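Local coordinates for globin domain-containing protein (Pseudomonas aeruginosa, PDB 1TU9) that binds heme in a globin fold and may bind or carry oxygen, as globins do, at residues Leu84-Pro88 / Glu89-Leu93; Ala111-Arg114 / Asp115-Asp119; Thr47-Lys50 / His51-Arg54; Ala5-Arg8 / Val9-Ser12. One frame throughout, in Å; residues are numbered along the deposited sequence. Where two conformers were deposited one is given.

Interaction 1: Leu84-Pro88 / Glu89-Leu93. With HEM (protoporphyrin IX containing Fe), chain B.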
loop_
_atom_site.group_PDB
_atom_site.type_symbol
_atom_site.label_atom_id
_atom_site.label_comp_id
_atom_site.label_asym_id
_atom_site.label_seq_id
_atom_site.Cartn_x
_atom_site.Cartn_y
_atom_site.Cartn_z
ATOM N N LEU A 84 -6.683 -4.549 14.214
ATOM C CA LEU A 84 -5.880 -5.564 13.527
ATOM C C LEU A 84 -4.493 -5.722 14.148
ATOM O O LEU A 84 -3.882 -6.791 14.065
ATOM C CB LEU A 84 -5.738 -5.248 12.034
ATOM C CG LEU A 84 -7.004 -5.469 11.189
ATOM C CD1 LEU A 84 -6.871 -4.834 9.834
ATOM C CD2 LEU A 84 -7.303 -6.956 11.048
ATOM N N ASP A 85 -3.998 -4.656 14.763
ATOM C CA ASP A 85 -2.715 -4.627 15.480
ATOM C C ASP A 85 -1.538 -4.809 14.523
ATOM O O ASP A 85 -0.819 -5.809 14.566
ATOM C CB ASP A 85 -2.699 -5.631 16.645
ATOM C CG ASP A 85 -1.515 -5.459 17.551
ATOM O OD1 ASP A 85 -0.765 -4.479 17.400
ATOM O OD2 ASP A 85 -1.280 -6.272 18.473
ATOM N N ILE A 86 -1.321 -3.787 13.701
ATOM C CA ILE A 86 -0.262 -3.782 12.697
ATOM C C ILE A 86 0.819 -2.809 13.162
ATOM O O ILE A 86 0.631 -1.601 13.131
ATOM C CB ILE A 86 -0.816 -3.358 11.320
ATOM C CG1 ILE A 86 -2.003 -4.245 10.911
ATOM C CG2 ILE A 86 0.304 -3.364 10.284
ATOM C CD1 ILE A 86 -1.765 -5.739 10.978
ATOM N N ARG A 87 1.947 -3.354 13.604
ATOM C CA ARG A 87 3.035 -2.536 14.130
ATOM C C ARG A 87 3.595 -1.622 13.043
ATOM O O ARG A 87 3.689 -2.028 11.878
ATOM C CB ARG A 87 4.144 -3.418 14.704
ATOM C CG ARG A 87 3.746 -4.051 16.016
ATOM C CD ARG A 87 4.688 -5.114 16.532
ATOM N NE ARG A 87 4.013 -5.963 17.513
ATOM C CZ ARG A 87 4.507 -7.091 18.017
ATOM N NH1 ARG A 87 5.704 -7.538 17.645
ATOM N NH2 ARG A 87 3.795 -7.781 18.901
ATOM N N PRO A 88 3.946 -0.389 13.406
ATOM C CA PRO A 88 4.445 0.573 12.414
ATOM C C PRO A 88 5.584 0.055 11.526
ATOM O O PRO A 88 5.614 0.404 10.351
ATOM C CB PRO A 88 4.897 1.754 13.280
ATOM C CG PRO A 88 3.940 1.704 14.418
ATOM C CD PRO A 88 3.793 0.236 14.735
ATOM N N GLU A 89 6.468 -0.788 12.048
ATOM C CA GLU A 89 7.587 -1.299 11.257
ATOM C C GLU A 89 7.131 -2.078 10.017
ATOM O O GLU A 89 7.842 -2.145 9.012
ATOM C CB GLU A 89 8.499 -2.191 12.113
ATOM C CG GLU A 89 9.462 -1.450 13.031
ATOM C CD GLU A 89 10.340 -2.392 13.846
ATOM O OE1 GLU A 89 10.818 -3.406 13.283
ATOM O OE2 GLU A 89 10.573 -2.122 15.048
ATOM N N LEU A 90 5.946 -2.667 10.067
ATOM C CA LEU A 90 5.477 -3.505 8.970
ATOM C C LEU A 90 5.151 -2.705 7.712
ATOM O O LEU A 90 5.163 -3.256 6.615
ATOM C CB LEU A 90 4.294 -4.371 9.408
ATOM C CG LEU A 90 4.621 -5.317 10.580
ATOM C CD1 LEU A 90 3.415 -6.174 10.896
ATOM C CD2 LEU A 90 5.848 -6.196 10.296
ATOM N N TYR A 91 4.879 -1.415 7.846
ATOM C CA TYR A 91 4.570 -0.586 6.676
ATOM C C TYR A 91 5.779 -0.393 5.772
ATOM O O TYR A 91 5.623 -0.196 4.565
ATOM C CB TYR A 91 3.968 0.767 7.084
ATOM C CG TYR A 91 2.631 0.598 7.723
ATOM C CD1 TYR A 91 2.524 0.408 9.086
ATOM C CD2 TYR A 91 1.478 0.563 6.968
ATOM C CE1 TYR A 91 1.301 0.209 9.682
ATOM C CE2 TYR A 91 0.250 0.367 7.541
ATOM C CZ TYR A 91 0.159 0.175 8.910
ATOM O OH TYR A 91 -1.072 -0.036 9.489
ATOM N N ASP A 92 6.981 -0.457 6.320
ATOM C CA ASP A 92 8.171 -0.354 5.486
ATOM C C ASP A 92 8.251 -1.573 4.573
ATOM O O ASP A 92 8.662 -1.471 3.416
ATOM C CB ASP A 92 9.433 -0.247 6.351
ATOM C CG ASP A 92 9.374 0.907 7.349
ATOM O OD1 ASP A 92 8.572 1.844 7.171
ATOM O OD2 ASP A 92 10.115 0.952 8.350
ATOM N N LEU A 93 7.870 -2.735 5.093
ATOM C CA LEU A 93 7.830 -3.958 4.291
ATOM C C LEU A 93 6.735 -3.910 3.236
ATOM O O LEU A 93 6.931 -4.379 2.107
ATOM C CB LEU A 93 7.651 -5.178 5.190
ATOM C CG LEU A 93 8.722 -5.406 6.258
ATOM C CD1 LEU A 93 8.351 -6.611 7.098
ATOM C CD2 LEU A 93 10.101 -5.564 5.640
HETATM C CHA HEM B . -7.159 -5.352 6.074
HETATM C CHB HEM B . -5.405 -1.587 3.399
HETATM C CHC HEM B . -1.216 -2.094 5.571
HETATM C CHD HEM B . -2.602 -6.296 7.490
HETATM C C1A HEM B . -7.049 -4.239 5.235
HETATM C C2A HEM B . -8.139 -3.599 4.508
HETATM C C3A HEM B . -7.669 -2.590 3.774
HETATM C C4A HEM B . -6.243 -2.509 3.982
HETATM C CMA HEM B . -8.504 -1.660 2.864
HETATM C CAA HEM B . -9.608 -4.026 4.595
HETATM C CBA HEM B . -10.390 -2.960 5.377
HETATM C CGA HEM B . -9.687 -2.500 6.639
HETATM O O1A HEM B . -9.559 -3.307 7.588
HETATM O O2A HEM B . -9.258 -1.316 6.722
HETATM C C1B HEM B . -4.112 -1.350 3.756
HETATM C C2B HEM B . -3.212 -0.308 3.282
HETATM C C3B HEM B . -2.041 -0.445 3.898
HETATM C C4B HEM B . -2.191 -1.609 4.773
HETATM C CMB HEM B . -3.569 0.758 2.220
HETATM C CAB HEM B . -0.757 0.407 3.710
HETATM C CBB HEM B . -0.786 1.738 3.587
HETATM C C1C HEM B . -1.227 -3.313 6.203
HETATM C C2C HEM B . -0.054 -3.918 6.746
HETATM C C3C HEM B . -0.406 -5.093 7.255
HETATM C C4C HEM B . -1.827 -5.250 7.064
HETATM C CMC HEM B . 1.333 -3.271 6.709
HETATM C CAC HEM B . 0.561 -6.056 7.952
HETATM C CBC HEM B . 0.412 -7.371 7.902
HETATM C C1D HEM B . -3.947 -6.434 7.327
HETATM C C2D HEM B . -4.688 -7.553 7.815
HETATM C C3D HEM B . -6.113 -7.301 7.389
HETATM C C4D HEM B . -6.102 -6.042 6.664
HETATM C CMD HEM B . -4.141 -8.751 8.597
HETATM C CAD HEM B . -7.264 -8.276 7.667
HETATM C CBD HEM B . -7.150 -9.465 6.697
HETATM C CGD HEM B . -8.200 -10.520 6.993
HETATM O O1D HEM B . -8.092 -11.190 8.053
HETATM O O2D HEM B . -9.155 -10.694 6.187
HETATM N NA HEM B . -5.922 -3.533 4.872
HETATM N NB HEM B . -3.460 -2.128 4.682
HETATM N NC HEM B . -2.310 -4.141 6.399
HETATM N ND HEM B . -4.796 -5.570 6.666
HETATM FE FE HEM B . -4.238 -3.861 5.713
HETATM O O HOH W 1 -0.840 0.513 12.100
#
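The backbone bond from L90 N to the carbonyl O of R87, 3.0 Å long, closes a type I beta turn over R87-L90, and Y91 N repeats the step one residue on, reaching P88 O at 3.2 Å. A water spans the same bend: it donates to I86 O at 2.8 Å and is hydrogen-bonded to the Y91 hydroxyl, which ties the end of the tyrosine to the incoming loop. The turn leads from the loop behind H79, the axial ligand of the heme iron, into helix 90-105, so the segment forms part of the proximal wall of a globin heme pocket. I86 touches both the tyrosine and the porphyrin. Its CG2, set anti to the backbone N by a chi1 of -55° for the CG1 branch, lies 3.8 Å from Y91 CE1 and 3.6 Å from heme C3C, while CD1 reaches on to the methine carbon CHD. The Y91 ring carries the heme methyl CMC over one face, offset toward the rim, and its CE2 comes within 3.5 Å of heme CHC. Farther along the loop, L84 CD1 rests 3.5 Å from heme C4D.

Interaction 2: Ala111-Arg114 / Asp115-Asp119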
loop_
_atom_site.group_PDB
_atom_site.type_symbol
_atom_site.label_atom_id
_atom_site.label_comp_id
_atom_site.label_asym_id
_atom_site.label_seq_id
_atom_site.Cartn_x
_atom_site.Cartn_y
_atom_site.Cartn_z
ATOM N N ALA A 111 13.496 6.024 -11.719
ATOM C CA ALA A 111 13.752 6.588 -10.396
ATOM C C ALA A 111 12.695 7.602 -9.994
ATOM O O ALA A 111 12.282 7.625 -8.856
ATOM C CB ALA A 111 15.133 7.205 -10.328
ATOM N N GLU A 112 12.275 8.451 -10.918
ATOM C CA GLU A 112 11.246 9.431 -10.624
ATOM C C GLU A 112 9.937 8.762 -10.200
ATOM O O GLU A 112 9.292 9.205 -9.262
ATOM C CB GLU A 112 11.014 10.332 -11.831
ATOM C CG GLU A 112 12.167 11.291 -12.091
ATOM C CD GLU A 112 12.132 12.547 -11.236
ATOM O OE1 GLU A 112 13.089 13.337 -11.343
ATOM O OE2 GLU A 112 11.172 12.759 -10.452
ATOM N N THR A 113 9.558 7.688 -10.883
ATOM C CA THR A 113 8.324 6.966 -10.556
ATOM C C THR A 113 8.423 6.392 -9.154
ATOM O O THR A 113 7.490 6.496 -8.358
ATOM C CB THR A 113 8.124 5.798 -11.531
ATOM O OG1 THR A 113 8.256 6.253 -12.879
ATOM C CG2 THR A 113 6.733 5.201 -11.426
ATOM N N ARG A 114 9.546 5.752 -8.859
ATOM C CA ARG A 114 9.717 5.095 -7.568
ATOM C C ARG A 114 9.678 6.105 -6.437
ATOM O O ARG A 114 9.052 5.889 -5.412
ATOM C CB ARG A 114 11.001 4.259 -7.567
ATOM C CG ARG A 114 10.799 3.017 -8.422
ATOM C CD ARG A 114 11.808 1.934 -8.325
ATOM N NE ARG A 114 12.945 2.261 -9.147
ATOM C CZ ARG A 114 14.086 2.717 -8.691
ATOM N NH1 ARG A 114 14.274 2.859 -7.384
ATOM N NH2 ARG A 114 15.056 2.999 -9.549
ATOM N N ASP A 115 10.333 7.250 -6.611
ATOM C CA ASP A 115 10.320 8.288 -5.568
ATOM C C ASP A 115 8.943 8.905 -5.393
ATOM O O ASP A 115 8.555 9.298 -4.288
ATOM C CB ASP A 115 11.339 9.390 -5.870
ATOM C CG ASP A 115 12.667 9.145 -5.216
ATOM O OD1 ASP A 115 13.635 9.846 -5.557
ATOM O OD2 ASP A 115 12.849 8.272 -4.350
ATOM N N ALA A 116 8.197 9.018 -6.479
ATOM C CA ALA A 116 6.836 9.514 -6.371
ATOM C C ALA A 116 5.963 8.541 -5.574
ATOM O O ALA A 116 5.191 8.956 -4.724
ATOM C CB ALA A 116 6.246 9.778 -7.751
ATOM N N TRP A 117 6.106 7.246 -5.829
ATOM C CA TRP A 117 5.373 6.255 -5.044
ATOM C C TRP A 117 5.735 6.353 -3.566
ATOM O O TRP A 117 4.860 6.333 -2.709
ATOM C CB TRP A 117 5.656 4.836 -5.545
ATOM C CG TRP A 117 4.785 4.386 -6.676
ATOM C CD1 TRP A 117 5.107 4.316 -7.997
ATOM C CD2 TRP A 117 3.436 3.933 -6.569
ATOM N NE1 TRP A 117 4.038 3.836 -8.714
ATOM C CE2 TRP A 117 2.999 3.590 -7.856
ATOM C CE3 TRP A 117 2.552 3.764 -5.499
ATOM C CZ2 TRP A 117 1.732 3.080 -8.102
ATOM C CZ3 TRP A 117 1.291 3.281 -5.742
ATOM C CH2 TRP A 117 0.893 2.933 -7.038
ATOM N N ARG A 118 7.016 6.439 -3.258
ATOM C CA ARG A 118 7.438 6.504 -1.859
ATOM C C ARG A 118 6.900 7.745 -1.164
ATOM O O ARG A 118 6.449 7.682 -0.022
ATOM C CB ARG A 118 8.962 6.367 -1.750
ATOM C CG ARG A 118 9.393 4.925 -2.016
ATOM C CD ARG A 118 10.836 4.581 -1.691
ATOM N NE ARG A 118 11.082 3.146 -1.816
ATOM C CZ ARG A 118 10.857 2.243 -0.854
ATOM N NH1 ARG A 118 10.409 2.605 0.345
ATOM N NH2 ARG A 118 11.090 0.964 -1.100
ATOM N N ASP A 119 6.907 8.867 -1.868
ATOM C CA ASP A 119 6.430 10.141 -1.329
ATOM C C ASP A 119 4.917 10.108 -1.128
ATOM O O ASP A 119 4.411 10.394 -0.033
ATOM C CB ASP A 119 6.874 11.232 -2.312
ATOM C CG ASP A 119 6.524 12.627 -1.896
ATOM O OD1 ASP A 119 5.752 12.871 -0.933
ATOM O OD2 ASP A 119 6.976 13.562 -2.579
HETATM O O HOH W 2 12.418 2.113 -4.651
#
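D115 sits one helical turn beyond A111 and donates its N-H to A111 O at 3.0 Å, the first of four successive i to i+4 bonds joining 111-114 to 115-119 near the start of helix 111-130. A116 continues the series onto E112 O, and its methyl lies close to that same oxygen, with CB 3.4 Å away. A116 also packs against V9 of helix 5-17.

W117 donates to T113 O with an N-H...O angle of 163°. That oxygen also lies at the edge of the indole, near its plane, and CD1 approaches it to 3.2 Å. T113 and W117 run side by side in the same direction: the T113 methyl, placed anti to its own N while OG1 (chi1 -50°) takes the position beside that N, lies 3.9 Å from W117 CD1. The threonine hydroxyl is turned to D110 OD1, and the indole NE1 is hydrogen-bonded to S12 OG.

R118 completes the series on R114 O at 3.0 Å. Both arginines offer guanidinium edges to one water, but weakly, R114 NH1 at 3.4 Å and R118 NE at 3.3 Å; R118 NH2 has its stronger partner in D96 OD1, on helix 90-105.

The chemistry divides the helix surface: threonine methyl and indole are packed inward with their polar atoms satisfied by neighbouring segments, whereas the arginines are linked to each other through a weak water bridge; no charged pair of the two segments is in contact, and R118 finds its salt bridge in D96.

Interaction 3: Thr47-Lys50 / His51-Arg54. With HEM (protoporphyrin IX containing Fe), chain B; PPI (propanoic acid), chain C; EDO (1,2-ethanediol), chain E.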
loop_
_atom_site.group_PDB
_atom_site.type_symbol
_atom_site.label_atom_id
_atom_site.label_comp_id
_atom_site.label_asym_id
_atom_site.label_seq_id
_atom_site.Cartn_x
_atom_site.Cartn_y
_atom_site.Cartn_z
ATOM N N THR A 47 -7.762 -13.583 -2.474
ATOM C CA THR A 47 -8.406 -13.081 -3.680
ATOM C C THR A 47 -9.219 -11.836 -3.360
ATOM O O THR A 47 -9.077 -10.794 -4.015
ATOM C CB THR A 47 -9.274 -14.199 -4.300
ATOM O OG1 THR A 47 -8.414 -15.274 -4.697
ATOM C CG2 THR A 47 -9.971 -13.747 -5.580
ATOM N N ALA A 48 -10.012 -11.912 -2.299
ATOM C CA ALA A 48 -10.769 -10.763 -1.839
ATOM C C ALA A 48 -9.838 -9.646 -1.383
ATOM O O ALA A 48 -10.096 -8.479 -1.633
ATOM C CB ALA A 48 -11.708 -11.172 -0.721
ATOM N N GLN A 49 -8.749 -10.008 -0.718
ATOM C CA GLN A 49 -7.834 -9.008 -0.183
ATOM C C GLN A 49 -7.200 -8.171 -1.289
ATOM O O GLN A 49 -6.973 -6.982 -1.103
ATOM C CB GLN A 49 -6.742 -9.666 0.649
ATOM C CG GLN A 49 -5.968 -8.685 1.506
ATOM C CD GLN A 49 -6.801 -8.110 2.640
ATOM O OE1 GLN A 49 -7.897 -8.599 2.930
ATOM N NE2 GLN A 49 -6.275 -7.075 3.289
ATOM N N LYS A 50 -6.910 -8.776 -2.437
ATOM C CA LYS A 50 -6.347 -8.031 -3.562
ATOM C C LYS A 50 -7.299 -6.934 -4.047
ATOM O O LYS A 50 -6.864 -5.838 -4.403
ATOM C CB LYS A 50 -5.949 -9.004 -4.669
ATOM C CG LYS A 50 -4.732 -9.852 -4.247
ATOM C CD LYS A 50 -4.501 -11.100 -5.056
ATOM C CE LYS A 50 -3.415 -11.964 -4.424
ATOM N NZ LYS A 50 -3.197 -13.280 -5.092
ATOM N N HIS A 51 -8.595 -7.204 -4.035
ATOM C CA HIS A 51 -9.567 -6.181 -4.378
ATOM C C HIS A 51 -9.581 -5.064 -3.344
ATOM O O HIS A 51 -9.616 -3.880 -3.685
ATOM C CB HIS A 51 -10.948 -6.801 -4.546
ATOM C CG HIS A 51 -11.047 -7.709 -5.731
ATOM N ND1 HIS A 51 -11.205 -7.240 -7.014
ATOM C CD2 HIS A 51 -10.979 -9.056 -5.828
ATOM C CE1 HIS A 51 -11.254 -8.260 -7.851
ATOM N NE2 HIS A 51 -11.120 -9.376 -7.158
ATOM N N LEU A 52 -9.502 -5.433 -2.071
ATOM C CA LEU A 52 -9.456 -4.440 -1.020
ATOM C C LEU A 52 -8.215 -3.576 -1.136
ATOM O O LEU A 52 -8.289 -2.359 -0.973
ATOM C CB LEU A 52 -9.521 -5.105 0.353
ATOM C CG LEU A 52 -10.859 -5.776 0.677
ATOM C CD1 LEU A 52 -10.773 -6.547 2.004
ATOM C CD2 LEU A 52 -11.976 -4.756 0.735
ATOM N N LEU A 53 -7.073 -4.179 -1.420
ATOM C CA LEU A 53 -5.846 -3.405 -1.553
ATOM C C LEU A 53 -5.893 -2.450 -2.733
ATOM O O LEU A 53 -5.407 -1.330 -2.641
ATOM C CB LEU A 53 -4.649 -4.333 -1.702
ATOM C CG LEU A 53 -3.296 -3.616 -1.786
ATOM C CD1 LEU A 53 -3.007 -2.880 -0.493
ATOM C CD2 LEU A 53 -2.202 -4.612 -2.103
ATOM N N ARG A 54 -6.478 -2.882 -3.838
ATOM C CA ARG A 54 -6.591 -2.020 -5.007
ATOM C C ARG A 54 -7.323 -0.741 -4.624
ATOM O O ARG A 54 -6.904 0.360 -4.987
ATOM C CB ARG A 54 -7.291 -2.760 -6.141
ATOM C CG ARG A 54 -7.471 -1.941 -7.398
ATOM C CD ARG A 54 -7.927 -2.804 -8.541
ATOM N NE ARG A 54 -8.304 -1.990 -9.687
ATOM C CZ ARG A 54 -8.536 -2.470 -10.907
ATOM N NH1 ARG A 54 -8.376 -3.757 -11.175
ATOM N NH2 ARG A 54 -8.895 -1.639 -11.878
HETATM C CHA HEM B . -7.159 -5.352 6.074
HETATM C CHB HEM B . -5.405 -1.587 3.399
HETATM C CHC HEM B . -1.216 -2.094 5.571
HETATM C CHD HEM B . -2.602 -6.296 7.490
HETATM C C1A HEM B . -7.049 -4.239 5.235
HETATM C C2A HEM B . -8.139 -3.599 4.508
HETATM C C3A HEM B . -7.669 -2.590 3.774
HETATM C C4A HEM B . -6.243 -2.509 3.982
HETATM C CMA HEM B . -8.504 -1.660 2.864
HETATM C CAA HEM B . -9.608 -4.026 4.595
HETATM C CBA HEM B . -10.390 -2.960 5.377
HETATM C CGA HEM B . -9.687 -2.500 6.639
HETATM O O1A HEM B . -9.559 -3.307 7.588
HETATM O O2A HEM B . -9.258 -1.316 6.722
HETATM C C1B HEM B . -4.112 -1.350 3.756
HETATM C C2B HEM B . -3.212 -0.308 3.282
HETATM C C3B HEM B . -2.041 -0.445 3.898
HETATM C C4B HEM B . -2.191 -1.609 4.773
HETATM C CMB HEM B . -3.569 0.758 2.220
HETATM C CAB HEM B . -0.757 0.407 3.710
HETATM C CBB HEM B . -0.786 1.738 3.587
HETATM C C1C HEM B . -1.227 -3.313 6.203
HETATM C C2C HEM B . -0.054 -3.918 6.746
HETATM C C3C HEM B . -0.406 -5.093 7.255
HETATM C C4C HEM B . -1.827 -5.250 7.064
HETATM C CMC HEM B . 1.333 -3.271 6.709
HETATM C CAC HEM B . 0.561 -6.056 7.952
HETATM C CBC HEM B . 0.412 -7.371 7.902
HETATM C C1D HEM B . -3.947 -6.434 7.327
HETATM C C2D HEM B . -4.688 -7.553 7.815
HETATM C C3D HEM B . -6.113 -7.301 7.389
HETATM C C4D HEM B . -6.102 -6.042 6.664
HETATM C CMD HEM B . -4.141 -8.751 8.597
HETATM C CAD HEM B . -7.264 -8.276 7.667
HETATM C CBD HEM B . -7.150 -9.465 6.697
HETATM C CGD HEM B . -8.200 -10.520 6.993
HETATM O O1D HEM B . -8.092 -11.190 8.053
HETATM O O2D HEM B . -9.155 -10.694 6.187
HETATM N NA HEM B . -5.922 -3.533 4.872
HETATM N NB HEM B . -3.460 -2.128 4.682
HETATM N NC HEM B . -2.310 -4.141 6.399
HETATM N ND HEM B . -4.796 -5.570 6.666
HETATM FE FE HEM B . -4.238 -3.861 5.713
HETATM C C1 PPI C . -3.504 -5.383 3.445
HETATM C C2 PPI C . -2.219 -4.670 3.249
HETATM C C3 PPI C . -1.549 -5.315 2.110
HETATM O O1 PPI C . -4.257 -5.107 4.325
HETATM O O2 PPI C . -3.829 -6.399 2.628
HETATM C C1 EDO E . 0.037 -14.335 -3.061
HETATM O O1 EDO E . -0.288 -13.541 -4.183
HETATM C C2 EDO E . -1.159 -14.410 -2.141
HETATM O O2 EDO E . -2.242 -15.010 -2.817
#
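Backbone hydrogen bonds carry the helix through this turn: L52 N meets A48 O at 3.1 Å, L53 N reaches Q49 O at 2.8 Å, and R54 N bonds to K50 O. Among side-chain bonds, the Q49 amide is directed at the propanoic acid on the heme iron. Its NE2 donates to PPI O2 at 2.6 Å with an N-H...O angle of 170°, and weakly to O1, the atom that binds iron at 1.9 Å. A chi1 of -166° puts Q49 CG anti to its N, and a bend at chi2 of 69° brings NE2 to the edge of the acid's carboxyl group, close to its plane. Helix 46-64 thus lines the distal side of the globin pocket, across the heme from H79, and Y27 OH gives the acid a further hydrogen bond. K50 sends NZ to both hydroxyls of an ethanediol, probably from the crystallisation liquor, and to D24 OD1 in a salt bridge. Van der Waals contacts make up the rest. L52 crosses Q49 at about a right angle, with L52 CD1 3.7 Å from Q49 OE1. H51 CD2 approaches T47 O obliquely, at 3.2 Å. Apolar contacts reach the ligands: L52 CD1 lies 3.8 Å from HEM CAA, and L53 CD1 lies 3.9 Å from PPI C3.

Interaction 4: Ala5-Arg8 / Val9-Ser12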
loop_
_atom_site.group_PDB
_atom_site.type_symbol
_atom_site.label_atom_id
_atom_site.label_comp_id
_atom_site.label_asym_id
_atom_site.label_seq_id
_atom_site.Cartn_x
_atom_site.Cartn_y
_atom_site.Cartn_z
ATOM N N ALA A 5 3.466 14.762 -8.125
ATOM C CA ALA A 5 3.826 13.403 -7.683
ATOM C C ALA A 5 2.626 12.470 -7.706
ATOM O O ALA A 5 2.745 11.310 -8.099
ATOM C CB ALA A 5 4.439 13.438 -6.280
ATOM N N ALA A 6 1.473 12.960 -7.270
ATOM C CA ALA A 6 0.258 12.156 -7.311
ATOM C C ALA A 6 -0.100 11.787 -8.747
ATOM O O ALA A 6 -0.513 10.663 -9.002
ATOM C CB ALA A 6 -0.893 12.862 -6.629
ATOM N N ASP A 7 0.067 12.713 -9.687
ATOM C CA ASP A 7 -0.196 12.395 -11.098
ATOM C C ASP A 7 0.749 11.300 -11.596
ATOM O O ASP A 7 0.336 10.396 -12.316
ATOM C CB ASP A 7 0.006 13.627 -11.983
ATOM C CG ASP A 7 -1.114 14.620 -11.895
ATOM O OD1 ASP A 7 -2.231 14.257 -11.489
ATOM O OD2 ASP A 7 -0.949 15.800 -12.263
ATOM N N ARG A 8 2.021 11.376 -11.237
ATOM C CA ARG A 8 2.993 10.369 -11.640
ATOM C C ARG A 8 2.573 9.001 -11.103
ATOM O O ARG A 8 2.632 7.990 -11.814
ATOM C CB ARG A 8 4.388 10.715 -11.113
ATOM C CG ARG A 8 4.921 12.079 -11.444
ATOM C CD ARG A 8 6.366 12.241 -11.095
ATOM N NE ARG A 8 7.082 11.480 -12.089
ATOM C CZ ARG A 8 7.774 11.964 -13.111
ATOM N NH1 ARG A 8 8.005 13.265 -13.261
ATOM N NH2 ARG A 8 8.295 11.105 -13.963
ATOM N N VAL A 9 2.159 8.964 -9.845
ATOM C CA VAL A 9 1.690 7.723 -9.259
ATOM C C VAL A 9 0.419 7.223 -9.956
ATOM O O VAL A 9 0.302 6.035 -10.228
ATOM C CB VAL A 9 1.483 7.889 -7.749
ATOM C CG1 VAL A 9 0.707 6.725 -7.151
ATOM C CG2 VAL A 9 2.832 8.041 -7.054
ATOM N N MET A 10 -0.529 8.100 -10.254
ATOM C CA MET A 10 -1.744 7.658 -10.931
ATOM C C MET A 10 -1.411 7.053 -12.294
ATOM O O MET A 10 -1.976 6.033 -12.672
ATOM C CB MET A 10 -2.748 8.801 -11.088
ATOM C CG MET A 10 -3.391 9.188 -9.781
ATOM S SD MET A 10 -4.769 10.303 -9.918
ATOM C CE MET A 10 -3.969 11.826 -10.417
ATOM N N GLN A 11 -0.501 7.669 -13.040
ATOM C CA GLN A 11 -0.140 7.152 -14.360
ATOM C C GLN A 11 0.482 5.771 -14.221
ATOM O O GLN A 11 0.129 4.832 -14.939
ATOM C CB GLN A 11 0.832 8.106 -15.036
ATOM C CG GLN A 11 0.207 9.454 -15.412
ATOM C CD GLN A 11 1.211 10.472 -15.884
ATOM O OE1 GLN A 11 2.297 10.108 -16.337
ATOM N NE2 GLN A 11 0.855 11.747 -15.796
ATOM N N SER A 12 1.385 5.639 -13.262
ATOM C CA SER A 12 2.042 4.364 -12.992
ATOM C C SER A 12 1.050 3.301 -12.521
ATOM O O SER A 12 1.077 2.157 -12.995
ATOM C CB SER A 12 3.146 4.568 -11.966
ATOM O OG SER A 12 3.711 3.341 -11.554
#
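Four consecutive i to i+4 bonds, V9 N to A5 O, M10 N to A6 O, Q11 N to D7 O and S12 N to R8 O, all 2.9 to 3.0 Å, make 5-12 a regular alpha-helical run at the start of helix 5-17. D7 and M10 provide the nearest side-chain meeting across it, crossing obliquely: the methionine bends at chi3 (-70°), which carries CE back along the helix to 3.2 Å from D7 OD1. Q11 runs alongside the same turn with CG 3.2 Å from D7 O. V9 brings its CG2 branch to 3.4 Å from A5 O, while the valine also packs on W117 of helix 111-130 and V61 of helix 46-64. S12 sends OG anti to its N (chi1 173°), where it is hydrogen-bonded to D106 OD2. R8 rests against E112. The contact is plain structural packing far from the heme, and its chemistry implies that the helix is held internally by its backbone ladder, while the S12 hydroxyl is spent on joining this first helix to the loop that precedes the last one.

How the interactions relate
Interactions 1 and 3 share the heme, meeting it from the proximal and distal sides; their centres lie 18 Å apart and their nearest atoms about 7 Å, so the porphyrin links them rather than direct touch. Interactions 2 and 4 instead meet directly, with centres 9 Å apart: A116 O lies 3.4 Å from V9 CG2, and E112 CB lies 3.5 Å from R8 NH2. Both stand back from the site: the side chains of W117 and V9 are about 10 Å and 12 Å from the heme. Interaction 1 leads into helix 90-105 and interaction 2 lies on the next helix, 111-130; their centres are 21 Å apart.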